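PDB 2I5G: amidohydrolase from Pseudomonas aeruginosa, which probably hydrolyses dipeptides with the help of bound metal, as a TIM-barrel member of the membrane (renal) dipeptidase family M19. Local coordinates for residues A19-E24 with T55-L60; E45-T50 with I102-V107; V107-G112 with N149-M154; G135-F140 with S165-L170. The protein carries 2 engineered substitutions. All blocks are in the same frame, centred on the assembly; numbering follows the deposited sequence.

Interaction 1: residues A19-E24 with T55-L60. Engineered in segment 55-60: Thr-55 (natural residue Ala).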
loop_
_atom_site.group_PDB
_atom_site.type_symbol
_atom_site.label_atom_id
_atom_site.label_comp_id
_atom_site.label_asym_id
_atom_site.label_seq_id
_atom_site.Cartn_x
_atom_site.Cartn_y
_atom_site.Cartn_z
ATOM N N ALA A 19 -19.650 -12.692 -11.284
ATOM C CA ALA A 19 -20.412 -12.700 -12.521
ATOM C C ALA A 19 -21.012 -11.327 -12.757
ATOM O O ALA A 19 -21.132 -10.534 -11.827
ATOM C CB ALA A 19 -21.518 -13.735 -12.431
ATOM N N LYS A 20 -21.371 -11.042 -14.006
ATOM C CA LYS A 20 -22.002 -9.768 -14.348
ATOM C C LYS A 20 -23.370 -9.865 -13.678
ATOM O O LYS A 20 -24.092 -10.838 -13.893
ATOM C CB LYS A 20 -22.176 -9.654 -15.864
ATOM C CG LYS A 20 -22.708 -8.317 -16.343
ATOM C CD LYS A 20 -21.610 -7.271 -16.429
ATOM C CE LYS A 20 -20.688 -7.535 -17.616
ATOM N NZ LYS A 20 -19.595 -6.522 -17.744
ATOM N N TRP A 21 -23.726 -8.880 -12.865
ATOM C CA TRP A 21 -25.009 -8.925 -12.170
ATOM C C TRP A 21 -26.217 -8.438 -12.963
ATOM O O TRP A 21 -26.195 -7.370 -13.570
ATOM C CB TRP A 21 -24.924 -8.152 -10.852
ATOM C CG TRP A 21 -24.420 -8.967 -9.691
ATOM C CD1 TRP A 21 -23.432 -9.915 -9.715
ATOM C CD2 TRP A 21 -24.829 -8.853 -8.325
ATOM N NE1 TRP A 21 -23.201 -10.394 -8.445
ATOM C CE2 TRP A 21 -24.044 -9.756 -7.574
ATOM C CE3 TRP A 21 -25.781 -8.068 -7.658
ATOM C CZ2 TRP A 21 -24.181 -9.895 -6.191
ATOM C CZ3 TRP A 21 -25.916 -8.207 -6.281
ATOM C CH2 TRP A 21 -25.119 -9.113 -5.565
ATOM N N ASN A 22 -27.265 -9.254 -12.954
ATOM C CA ASN A 22 -28.524 -8.951 -13.622
ATOM C C ASN A 22 -29.517 -10.020 -13.199
ATOM O O ASN A 22 -29.139 -10.977 -12.527
ATOM C CB ASN A 22 -28.363 -8.917 -15.148
ATOM C CG ASN A 22 -27.765 -10.184 -15.707
ATOM O OD1 ASN A 22 -28.330 -11.267 -15.569
ATOM N ND2 ASN A 22 -26.615 -10.055 -16.353
ATOM N N ARG A 23 -30.782 -9.859 -13.569
ATOM C CA ARG A 23 -31.793 -10.829 -13.173
ATOM C C ARG A 23 -31.549 -12.220 -13.738
ATOM O O ARG A 23 -31.940 -13.222 -13.137
ATOM C CB ARG A 23 -33.185 -10.363 -13.593
ATOM C CG ARG A 23 -34.286 -11.246 -13.027
ATOM C CD ARG A 23 -35.666 -10.724 -13.349
ATOM N NE ARG A 23 -36.691 -11.547 -12.718
ATOM C CZ ARG A 23 -36.981 -11.517 -11.421
ATOM N NH1 ARG A 23 -36.326 -10.697 -10.612
ATOM N NH2 ARG A 23 -37.924 -12.315 -10.933
ATOM N N GLU A 24 -30.910 -12.287 -14.899
ATOM C CA GLU A 24 -30.651 -13.575 -15.512
ATOM C C GLU A 24 -29.640 -14.375 -14.705
ATOM O O GLU A 24 -29.724 -15.601 -14.638
ATOM C CB GLU A 24 -30.165 -13.398 -16.951
ATOM C CG GLU A 24 -29.862 -14.720 -17.650
ATOM C CD GLU A 24 -30.886 -15.808 -17.326
ATOM O OE1 GLU A 24 -32.079 -15.640 -17.672
ATOM O OE2 GLU A 24 -30.492 -16.831 -16.718
ATOM N N THR A 55 -23.798 -0.184 -3.089
ATOM C CA THR A 55 -25.050 0.522 -3.321
ATOM C C THR A 55 -25.713 -0.096 -4.547
ATOM O O THR A 55 -26.904 -0.413 -4.534
ATOM C CB THR A 55 -24.807 2.032 -3.567
ATOM O OG1 THR A 55 -24.554 2.683 -2.313
ATOM C CG2 THR A 55 -26.017 2.674 -4.247
ATOM N N ALA A 56 -24.923 -0.275 -5.601
ATOM C CA ALA A 56 -25.428 -0.865 -6.834
ATOM C C ALA A 56 -25.918 -2.291 -6.588
ATOM O O ALA A 56 -26.906 -2.724 -7.180
ATOM C CB ALA A 56 -24.340 -0.859 -7.895
ATOM N N SER A 57 -25.228 -3.014 -5.713
ATOM C CA SER A 57 -25.601 -4.387 -5.389
ATOM C C SER A 57 -26.924 -4.429 -4.622
ATOM O O SER A 57 -27.830 -5.176 -4.976
ATOM C CB SER A 57 -24.494 -5.050 -4.560
ATOM O OG SER A 57 -23.277 -5.125 -5.287
ATOM N N ASN A 58 -27.029 -3.626 -3.567
ATOM C CA ASN A 58 -28.245 -3.575 -2.770
ATOM C C ASN A 58 -29.458 -3.264 -3.644
ATOM O O ASN A 58 -30.579 -3.656 -3.319
ATOM C CB ASN A 58 -28.130 -2.500 -1.688
ATOM C CG ASN A 58 -27.142 -2.862 -0.604
ATOM O OD1 ASN A 58 -26.807 -2.033 0.244
ATOM N ND2 ASN A 58 -26.675 -4.109 -0.617
ATOM N N LYS A 59 -29.240 -2.551 -4.745
ATOM C CA LYS A 59 -30.344 -2.209 -5.631
ATOM C C LYS A 59 -30.816 -3.403 -6.461
ATOM O O LYS A 59 -32.019 -3.620 -6.629
ATOM C CB LYS A 59 -29.952 -1.062 -6.562
ATOM C CG LYS A 59 -31.103 -0.596 -7.432
ATOM C CD LYS A 59 -30.694 0.507 -8.385
ATOM C CE LYS A 59 -31.867 0.889 -9.255
ATOM N NZ LYS A 59 -33.038 1.235 -8.406
ATOM N N LEU A 60 -29.876 -4.175 -6.990
ATOM C CA LEU A 60 -30.251 -5.339 -7.777
ATOM C C LEU A 60 -31.002 -6.328 -6.901
ATOM O O LEU A 60 -31.996 -6.915 -7.328
ATOM C CB LEU A 60 -29.015 -5.997 -8.383
ATOM C CG LEU A 60 -28.561 -5.299 -9.664
ATOM C CD1 LEU A 60 -27.119 -5.646 -9.985
ATOM C CD2 LEU A 60 -29.498 -5.709 -10.794
#
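Trp-21 turns the six-membered end of its indole to helix 47-63, meeting Leu-60 at an edge and Ser-57 at its outer corner. Starting at the backbone, its CB meets Leu-60 CD1 at 3.4 Å. On the six-membered ring, CE3 lies 3.6 Å from Leu-60 CD1, which sits at the edge of the indole and in its plane. Farther out, CZ3 arrives 3.8 Å from Ser-57 O and 3.9 Å from Ser-57 CB, while Ser-57 OG stands over one face of the ring. Leu-60 sends CG away from its carbonyl carbon (chi1 -82°), which brings the branched end up to the tryptophan. Leucine supplies apolar bulk here, and the small serine leaves the rim of the indole close to the helix backbone. Its polar partner is Asn-53 O, one turn earlier in the same helix, to which Ser-57 OG is hydrogen-bonded. Beside the tryptophan, Asn-22 is the N-cap of helix 23-31, with OD1 accepting from Leu-25 N. The contact thus joins the loop after strand 13-17 to helix 47-63; Phe-26 of helix 23-31 meets the indole edge-to-face and also touches Leu-60, and Ile-88 and Tyr-90 of strand 86-92 pack against Trp-21 from the sheet.

Interaction 2: residues E45-T50 with I102-V107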
loop_
_atom_site.group_PDB
_atom_site.type_symbol
_atom_site.label_atom_id
_atom_site.label_comp_id
_atom_site.label_asym_id
_atom_site.label_seq_id
_atom_site.Cartn_x
_atom_site.Cartn_y
_atom_site.Cartn_z
ATOM N N GLU A 45 -10.720 -1.521 -6.464
ATOM C CA GLU A 45 -11.330 -0.307 -5.916
ATOM C C GLU A 45 -10.996 0.117 -4.483
ATOM O O GLU A 45 -10.751 -0.713 -3.609
ATOM C CB GLU A 45 -12.854 -0.387 -6.065
ATOM C CG GLU A 45 -13.418 -1.796 -6.071
ATOM C CD GLU A 45 -13.577 -2.359 -7.471
ATOM O OE1 GLU A 45 -14.394 -1.816 -8.247
ATOM O OE2 GLU A 45 -12.888 -3.344 -7.797
ATOM N N GLY A 46 -11.001 1.430 -4.258
ATOM C CA GLY A 46 -10.723 1.972 -2.939
ATOM C C GLY A 46 -12.004 2.008 -2.128
ATOM O O GLY A 46 -12.975 1.339 -2.488
ATOM N N PHE A 47 -12.026 2.792 -1.051
ATOM C CA PHE A 47 -13.211 2.888 -0.191
ATOM C C PHE A 47 -14.502 3.273 -0.919
ATOM O O PHE A 47 -15.351 2.421 -1.181
ATOM C CB PHE A 47 -12.970 3.885 0.950
ATOM C CG PHE A 47 -14.154 4.055 1.864
ATOM C CD1 PHE A 47 -14.552 3.023 2.711
ATOM C CD2 PHE A 47 -14.894 5.233 1.855
ATOM C CE1 PHE A 47 -15.670 3.159 3.531
ATOM C CE2 PHE A 47 -16.013 5.379 2.669
ATOM C CZ PHE A 47 -16.401 4.337 3.509
ATOM N N GLN A 48 -14.653 4.553 -1.242
ATOM C CA GLN A 48 -15.862 5.020 -1.912
ATOM C C GLN A 48 -16.262 4.238 -3.164
ATOM O O GLN A 48 -17.448 4.001 -3.387
ATOM C CB GLN A 48 -15.753 6.518 -2.243
ATOM C CG GLN A 48 -17.049 7.134 -2.797
ATOM C CD GLN A 48 -17.211 8.609 -2.447
ATOM O OE1 GLN A 48 -16.328 9.211 -1.852
ATOM N NE2 GLN A 48 -18.346 9.189 -2.817
ATOM N N ALA A 49 -15.303 3.833 -3.987
ATOM C CA ALA A 49 -15.672 3.082 -5.184
ATOM C C ALA A 49 -16.267 1.735 -4.771
ATOM O O ALA A 49 -17.168 1.223 -5.430
ATOM C CB ALA A 49 -14.455 2.880 -6.105
ATOM N N THR A 50 -15.765 1.169 -3.675
ATOM C CA THR A 50 -16.283 -0.104 -3.185
ATOM C C THR A 50 -17.696 0.116 -2.644
ATOM O O THR A 50 -18.602 -0.687 -2.889
ATOM C CB THR A 50 -15.379 -0.696 -2.064
ATOM O OG1 THR A 50 -14.122 -1.102 -2.628
ATOM C CG2 THR A 50 -16.052 -1.896 -1.402
ATOM N N ILE A 102 -8.520 1.658 9.860
ATOM C CA ILE A 102 -8.852 0.397 10.514
ATOM C C ILE A 102 -10.324 0.481 10.900
ATOM O O ILE A 102 -10.961 -0.524 11.232
ATOM C CB ILE A 102 -7.993 0.176 11.791
ATOM C CG1 ILE A 102 -6.504 0.174 11.426
ATOM C CG2 ILE A 102 -8.355 -1.155 12.452
ATOM C CD1 ILE A 102 -5.574 0.043 12.630
ATOM N N GLY A 103 -10.858 1.698 10.835
ATOM C CA GLY A 103 -12.249 1.929 11.173
ATOM C C GLY A 103 -13.200 1.455 10.091
ATOM O O GLY A 103 -14.384 1.245 10.359
ATOM N N TYR A 104 -12.692 1.275 8.874
ATOM C CA TYR A 104 -13.537 0.829 7.773
ATOM C C TYR A 104 -13.867 -0.648 7.866
ATOM O O TYR A 104 -14.811 -1.114 7.225
ATOM C CB TYR A 104 -12.878 1.108 6.418
ATOM C CG TYR A 104 -12.774 2.574 6.053
ATOM C CD1 TYR A 104 -12.096 2.979 4.906
ATOM C CD2 TYR A 104 -13.331 3.559 6.867
ATOM C CE1 TYR A 104 -11.971 4.327 4.580
ATOM C CE2 TYR A 104 -13.212 4.909 6.548
ATOM C CZ TYR A 104 -12.529 5.282 5.407
ATOM O OH TYR A 104 -12.399 6.617 5.103
ATOM N N VAL A 105 -13.096 -1.399 8.645
ATOM C CA VAL A 105 -13.388 -2.818 8.775
ATOM C C VAL A 105 -14.778 -2.962 9.389
ATOM O O VAL A 105 -15.590 -3.755 8.928
ATOM C CB VAL A 105 -12.354 -3.551 9.663
ATOM C CG1 VAL A 105 -12.800 -4.993 9.885
ATOM C CG2 VAL A 105 -10.978 -3.518 8.999
ATOM N N GLU A 106 -15.062 -2.178 10.418
ATOM C CA GLU A 106 -16.367 -2.235 11.063
ATOM C C GLU A 106 -17.467 -1.621 10.188
ATOM O O GLU A 106 -18.619 -2.051 10.237
ATOM C CB GLU A 106 -16.304 -1.516 12.407
ATOM C CG GLU A 106 -17.627 -1.398 13.133
ATOM C CD GLU A 106 -17.457 -0.838 14.531
ATOM O OE1 GLU A 106 -16.825 0.235 14.672
ATOM O OE2 GLU A 106 -17.950 -1.472 15.487
ATOM N N VAL A 107 -17.105 -0.617 9.392
ATOM C CA VAL A 107 -18.052 0.062 8.511
ATOM C C VAL A 107 -18.599 -0.881 7.450
ATOM O O VAL A 107 -19.810 -0.947 7.227
ATOM C CB VAL A 107 -17.397 1.261 7.771
ATOM C CG1 VAL A 107 -18.389 1.864 6.785
ATOM C CG2 VAL A 107 -16.938 2.314 8.766
#
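Phe-47 and Tyr-104 are the closest residues of the two backbones, their CA atoms 8.2 Å apart, a spacing that leaves room for two rings between the two segments. Phe-47 opens helix 47-63 directly after the N-cap Gly-46, and Tyr-104 lies near the beginning of helix 103-110. The first turn of helix 47-63 is secured at Gly-46 O, which accepts from Thr-50 N at 3.0 Å and from Thr-50 OG1 at 2.7 Å, the two donors approaching from opposite faces of the carbonyl plane. Threonine suits this place because its hydroxyl can fold back on its own helix and still bond to Ser-42 OG.

With CG anti to the backbone N (chi1 179°), the Phe-47 ring extends toward the other helix and stacks face to face on Tyr-104. The centroids are 4.0 Å apart and the planes open to 27°, so the rings are tilted rather than strictly parallel. Tyr-104 CZ lies over the centre of the phenylalanine ring, whereas Phe-47 CD1 sits over the tyrosine face but displaced toward its rim. Val-107 adds a lighter touch, its CG1 at the edge of the Phe-47 ring, 4.4 Å from CE1. The stack joins the first turns of the two helices, within a small aromatic cluster: Phe-108 also meets the Phe-47 ring, and Phe-98 touches Tyr-104.

No hydrogen bond joins the two segments; Phe-47 N donates to Glu-99 OE1, outside them. Attraction between them therefore rests on dispersion and burial of apolar surface, in a surface contact whose touching residues are all partly exposed.

Interaction 3: residues V107-G112 with N149-M154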
loop_
_atom_site.group_PDB
_atom_site.type_symbol
_atom_site.label_atom_id
_atom_site.label_comp_id
_atom_site.label_asym_id
_atom_site.label_seq_id
_atom_site.Cartn_x
_atom_site.Cartn_y
_atom_site.Cartn_z
ATOM N N VAL A 107 -17.105 -0.617 9.392
ATOM C CA VAL A 107 -18.052 0.062 8.511
ATOM C C VAL A 107 -18.599 -0.881 7.450
ATOM O O VAL A 107 -19.810 -0.947 7.227
ATOM C CB VAL A 107 -17.397 1.261 7.771
ATOM C CG1 VAL A 107 -18.389 1.864 6.785
ATOM C CG2 VAL A 107 -16.938 2.314 8.766
ATOM N N PHE A 108 -17.704 -1.603 6.784
ATOM C CA PHE A 108 -18.129 -2.520 5.733
ATOM C C PHE A 108 -18.910 -3.684 6.304
ATOM O O PHE A 108 -19.861 -4.171 5.688
ATOM C CB PHE A 108 -16.921 -3.014 4.935
ATOM C CG PHE A 108 -16.425 -2.017 3.928
ATOM C CD1 PHE A 108 -17.271 -1.553 2.921
ATOM C CD2 PHE A 108 -15.120 -1.535 3.987
ATOM C CE1 PHE A 108 -16.823 -0.622 1.985
ATOM C CE2 PHE A 108 -14.661 -0.602 3.059
ATOM C CZ PHE A 108 -15.515 -0.144 2.053
ATOM N N LYS A 109 -18.506 -4.128 7.486
ATOM C CA LYS A 109 -19.201 -5.214 8.146
ATOM C C LYS A 109 -20.642 -4.765 8.346
ATOM O O LYS A 109 -21.569 -5.543 8.129
ATOM C CB LYS A 109 -18.554 -5.516 9.496
ATOM C CG LYS A 109 -19.313 -6.521 10.342
ATOM C CD LYS A 109 -19.385 -7.895 9.707
ATOM C CE LYS A 109 -20.264 -8.801 10.560
ATOM N NZ LYS A 109 -20.340 -10.187 10.035
ATOM N N GLN A 110 -20.827 -3.507 8.754
ATOM C CA GLN A 110 -22.169 -2.956 8.960
ATOM C C GLN A 110 -22.937 -2.856 7.644
ATOM O O GLN A 110 -24.162 -2.737 7.638
ATOM C CB GLN A 110 -22.108 -1.566 9.596
ATOM C CG GLN A 110 -21.607 -1.534 11.031
ATOM C CD GLN A 110 -21.923 -0.220 11.731
ATOM O OE1 GLN A 110 -22.371 0.742 11.106
ATOM N NE2 GLN A 110 -21.687 -0.175 13.037
ATOM N N LEU A 111 -22.212 -2.897 6.529
ATOM C CA LEU A 111 -22.838 -2.816 5.217
ATOM C C LEU A 111 -23.065 -4.188 4.589
ATOM O O LEU A 111 -23.455 -4.292 3.434
ATOM C CB LEU A 111 -21.996 -1.937 4.292
ATOM C CG LEU A 111 -21.920 -0.479 4.765
ATOM C CD1 LEU A 111 -20.913 0.286 3.928
ATOM C CD2 LEU A 111 -23.310 0.160 4.673
ATOM N N GLY A 112 -22.815 -5.245 5.354
ATOM C CA GLY A 112 -23.034 -6.582 4.840
ATOM C C GLY A 112 -21.843 -7.337 4.280
ATOM O O GLY A 112 -22.023 -8.369 3.644
ATOM N N ASN A 149 -10.961 -9.862 13.167
ATOM C CA ASN A 149 -11.313 -10.942 14.084
ATOM C C ASN A 149 -12.340 -10.446 15.087
ATOM O O ASN A 149 -13.253 -11.177 15.472
ATOM C CB ASN A 149 -10.085 -11.438 14.856
ATOM C CG ASN A 149 -9.111 -12.194 13.986
ATOM O OD1 ASN A 149 -9.474 -12.689 12.924
ATOM N ND2 ASN A 149 -7.869 -12.306 14.441
ATOM N N ARG A 150 -12.180 -9.196 15.504
ATOM C CA ARG A 150 -13.074 -8.584 16.480
ATOM C C ARG A 150 -14.449 -8.269 15.896
ATOM O O ARG A 150 -15.478 -8.510 16.531
ATOM C CB ARG A 150 -12.435 -7.303 17.010
ATOM C CG ARG A 150 -13.099 -6.722 18.235
ATOM C CD ARG A 150 -12.442 -5.399 18.603
ATOM N NE ARG A 150 -12.796 -4.355 17.648
ATOM C CZ ARG A 150 -14.003 -3.802 17.565
ATOM N NH1 ARG A 150 -14.970 -4.192 18.388
ATOM N NH2 ARG A 150 -14.249 -2.868 16.652
ATOM N N VAL A 151 -14.456 -7.735 14.682
ATOM C CA VAL A 151 -15.687 -7.355 13.993
ATOM C C VAL A 151 -16.441 -8.537 13.381
ATOM O O VAL A 151 -17.668 -8.502 13.251
ATOM C CB VAL A 151 -15.379 -6.301 12.888
ATOM C CG1 VAL A 151 -16.604 -6.037 12.044
ATOM C CG2 VAL A 151 -14.905 -5.004 13.534
ATOM N N GLY A 152 -15.707 -9.576 12.996
ATOM C CA GLY A 152 -16.348 -10.742 12.422
ATOM C C GLY A 152 -16.322 -10.838 10.906
ATOM O O GLY A 152 -17.345 -11.120 10.289
ATOM N N ILE A 153 -15.166 -10.592 10.300
ATOM C CA ILE A 153 -15.031 -10.693 8.853
ATOM C C ILE A 153 -13.943 -11.713 8.609
ATOM O O ILE A 153 -12.829 -11.559 9.089
ATOM C CB ILE A 153 -14.612 -9.362 8.205
ATOM C CG1 ILE A 153 -15.783 -8.372 8.244
ATOM C CG2 ILE A 153 -14.156 -9.608 6.772
ATOM C CD1 ILE A 153 -15.476 -7.023 7.622
HETATM N N MSE A 154 -14.269 -12.758 7.862
HETATM C CA MSE A 154 -13.312 -13.815 7.585
HETATM C C MSE A 154 -12.177 -13.405 6.657
HETATM O O MSE A 154 -12.392 -12.709 5.659
HETATM C CB MSE A 154 -14.047 -15.018 7.008
HETATM C CG MSE A 154 -13.140 -16.160 6.617
HETATM SE SE MSE A 154 -14.131 -17.788 6.333
HETATM C CE MSE A 154 -12.769 -19.035 6.910
#
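Lys-109 reaches across to Val-151, Gly-152 and Ile-153, and its chain divides the contact into a close-packed apolar part and a polar tip. The packed part is the stem of Lys-109, next to its own helix 103-110. There Lys-109 CG touches Val-151 CG1, and Lys-109 CB is 3.9 Å from Ile-153 CD1. The lysine and its two branched neighbours run past each other in opposite directions, so methylenes lie alongside methyl groups.

A bend at the second torsion (chi2 64°) then turns the chain along the backbone that follows helix 139-151. Lys-109 NZ ends at Gly-152 O, hydrogen-bonded at 3.1 Å and tilted 31° from the carbonyl plane. Lysine suits this place because one residue supplies both the apolar stem and the charged tip; the ammonium also forms a cation-pi contact with Trp-323. The solvent side is where the neighbouring Gln-110 and Arg-150 lie, exposed and away from the other segment.

Both helices end at glycines with positive phi, angles at which a side chain would press on the preceding carbonyl oxygen. Gly-112 completes a Schellman motif, its N bonded to Lys-109 O while Val-113 N bonds to Phe-108 O. Helices 103-110 and 139-151 thus turn side by side into the adjacent parallel strands 113-117 and 154-156, and Phe-108 packs against helix 47-63 and meets Phe-92 of strand 86-92 edge-to-face.

Interaction 4: residues G135-F140 with S165-L170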
loop_
_atom_site.group_PDB
_atom_site.type_symbol
_atom_site.label_atom_id
_atom_site.label_comp_id
_atom_site.label_asym_id
_atom_site.label_seq_id
_atom_site.Cartn_x
_atom_site.Cartn_y
_atom_site.Cartn_z
ATOM N N GLY A 135 6.694 -9.695 0.508
ATOM C CA GLY A 135 7.380 -9.124 1.660
ATOM C C GLY A 135 6.874 -9.534 3.035
ATOM O O GLY A 135 7.485 -9.197 4.048
ATOM N N GLY A 136 5.762 -10.260 3.082
ATOM C CA GLY A 136 5.215 -10.686 4.354
ATOM C C GLY A 136 4.122 -9.755 4.824
ATOM O O GLY A 136 3.845 -8.736 4.182
ATOM N N LEU A 137 3.496 -10.107 5.942
ATOM C CA LEU A 137 2.426 -9.305 6.526
ATOM C C LEU A 137 3.027 -8.046 7.153
ATOM O O LEU A 137 3.938 -8.127 7.988
ATOM C CB LEU A 137 1.695 -10.124 7.588
ATOM C CG LEU A 137 0.498 -9.454 8.255
ATOM C CD1 LEU A 137 -0.523 -9.047 7.199
ATOM C CD2 LEU A 137 -0.115 -10.412 9.258
ATOM N N SER A 138 2.522 -6.885 6.753
ATOM C CA SER A 138 3.049 -5.624 7.272
ATOM C C SER A 138 2.509 -5.353 8.665
ATOM O O SER A 138 1.630 -6.066 9.138
ATOM C CB SER A 138 2.671 -4.458 6.351
ATOM O OG SER A 138 1.356 -3.998 6.614
ATOM N N GLY A 139 3.041 -4.321 9.317
ATOM C CA GLY A 139 2.571 -3.976 10.644
ATOM C C GLY A 139 1.098 -3.610 10.587
ATOM O O GLY A 139 0.285 -4.155 11.343
ATOM N N PHE A 140 0.752 -2.689 9.684
ATOM C CA PHE A 140 -0.627 -2.248 9.513
ATOM C C PHE A 140 -1.530 -3.456 9.258
ATOM O O PHE A 140 -2.675 -3.506 9.718
ATOM C CB PHE A 140 -0.717 -1.272 8.344
ATOM C CG PHE A 140 -2.067 -0.642 8.181
ATOM C CD1 PHE A 140 -2.574 0.217 9.150
ATOM C CD2 PHE A 140 -2.833 -0.894 7.046
ATOM C CE1 PHE A 140 -3.827 0.819 8.992
ATOM C CE2 PHE A 140 -4.091 -0.293 6.878
ATOM C CZ PHE A 140 -4.583 0.563 7.854
ATOM N N SER A 165 0.693 -15.014 3.519
ATOM C CA SER A 165 -0.376 -15.953 3.815
ATOM C C SER A 165 -0.108 -16.689 5.117
ATOM O O SER A 165 -0.997 -16.811 5.957
ATOM C CB SER A 165 -0.547 -16.967 2.683
ATOM O OG SER A 165 -1.348 -16.432 1.642
ATOM N N GLU A 166 1.119 -17.171 5.298
ATOM C CA GLU A 166 1.453 -17.906 6.510
ATOM C C GLU A 166 1.339 -17.059 7.770
ATOM O O GLU A 166 0.870 -17.538 8.800
ATOM C CB GLU A 166 2.859 -18.491 6.428
ATOM C CG GLU A 166 3.191 -19.347 7.643
ATOM C CD GLU A 166 4.592 -19.919 7.607
ATOM O OE1 GLU A 166 4.935 -20.589 6.604
ATOM O OE2 GLU A 166 5.345 -19.704 8.586
ATOM N N GLU A 167 1.771 -15.805 7.695
ATOM C CA GLU A 167 1.702 -14.916 8.849
ATOM C C GLU A 167 0.252 -14.688 9.250
ATOM O O GLU A 167 -0.079 -14.666 10.433
ATOM C CB GLU A 167 2.391 -13.586 8.533
ATOM C CG GLU A 167 3.905 -13.703 8.443
ATOM C CD GLU A 167 4.574 -12.462 7.883
ATOM O OE1 GLU A 167 4.364 -11.363 8.428
ATOM O OE2 GLU A 167 5.323 -12.584 6.893
ATOM N N VAL A 168 -0.615 -14.540 8.256
ATOM C CA VAL A 168 -2.033 -14.328 8.517
ATOM C C VAL A 168 -2.658 -15.543 9.214
ATOM O O VAL A 168 -3.469 -15.396 10.128
ATOM C CB VAL A 168 -2.802 -14.026 7.196
ATOM C CG1 VAL A 168 -4.309 -13.970 7.451
ATOM C CG2 VAL A 168 -2.322 -12.704 6.618
ATOM N N ILE A 169 -2.284 -16.745 8.790
ATOM C CA ILE A 169 -2.836 -17.945 9.411
ATOM C C ILE A 169 -2.417 -18.027 10.878
ATOM O O ILE A 169 -3.195 -18.446 11.741
ATOM C CB ILE A 169 -2.358 -19.230 8.692
ATOM C CG1 ILE A 169 -2.816 -19.211 7.229
ATOM C CG2 ILE A 169 -2.902 -20.464 9.419
ATOM C CD1 ILE A 169 -2.283 -20.356 6.401
ATOM N N LEU A 170 -1.182 -17.620 11.146
ATOM C CA LEU A 170 -0.620 -17.651 12.489
ATOM C C LEU A 170 -1.111 -16.511 13.381
ATOM O O LEU A 170 -1.066 -16.612 14.600
ATOM C CB LEU A 170 0.907 -17.598 12.384
ATOM C CG LEU A 170 1.774 -18.840 12.633
ATOM C CD1 LEU A 170 1.021 -20.121 12.324
ATOM C CD2 LEU A 170 3.030 -18.720 11.784
#
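Leu-137 and Glu-167 bring their CA atoms within 6.1 Å, where the loop leading into helix 139-151 passes beside helix 162-171. Glu-167 sends its chain across the gap, extended beyond CG, and lays the carboxylate against the loop. OE1 accepts a weak, bent hydrogen bond from Leu-137 N (2.9 Å, 132° at the hydrogen), and OE2 lies 3.2 Å from Gly-136 CA. Gly-136 has a positive phi (97°), a conformation glycine adopts readily, and without a side chain it lets OE2 approach its CA. The stronger partner of Glu-167 OE1 is Arg-133 of the second subunit, in a salt bridge that probably steadies the negative charge. Beside the carboxylate the contact turns apolar: a chi1 of -177° swings the Leu-137 branch away from its own N, and both methyls, CD1 and CD2, lie 4.1 Å from Val-168 CG2. Leucine and valine fill this buried layer with branched carbons. Next along, Ser-138 is the N-cap of helix 139-151, its OG bonded to Gly-141 N. The contact ties the loop leading into that helix to helix 162-171, which packs through Ile-169 on helix 195-203, while the second subunit reaches segment 135-140 with Glu-132 bonded to Gly-139 N.

In the fold
The four contacts lie in the helical layer around the parallel strands, each centred 17 to 20 Å from the centre of the chain. Interactions 1 and 2 use different turns of helix 47-63, with centres 20 Å apart. Interactions 2 and 3 are the closest pair, 11 Å between centres; they share Val-107 and helix 103-110 and meet where Phe-47 CD1 is 3.4 Å from Phe-108 CZ. Interaction 4 uses the other end of helix 139-151 from interaction 3 and touches interaction 2 through Phe-140 and Ile-102. Interactions 2 and 4 both reach the second subunit. Interactions 1 and 4 lie on opposite sides of the chain's centre, 33 Å between centres.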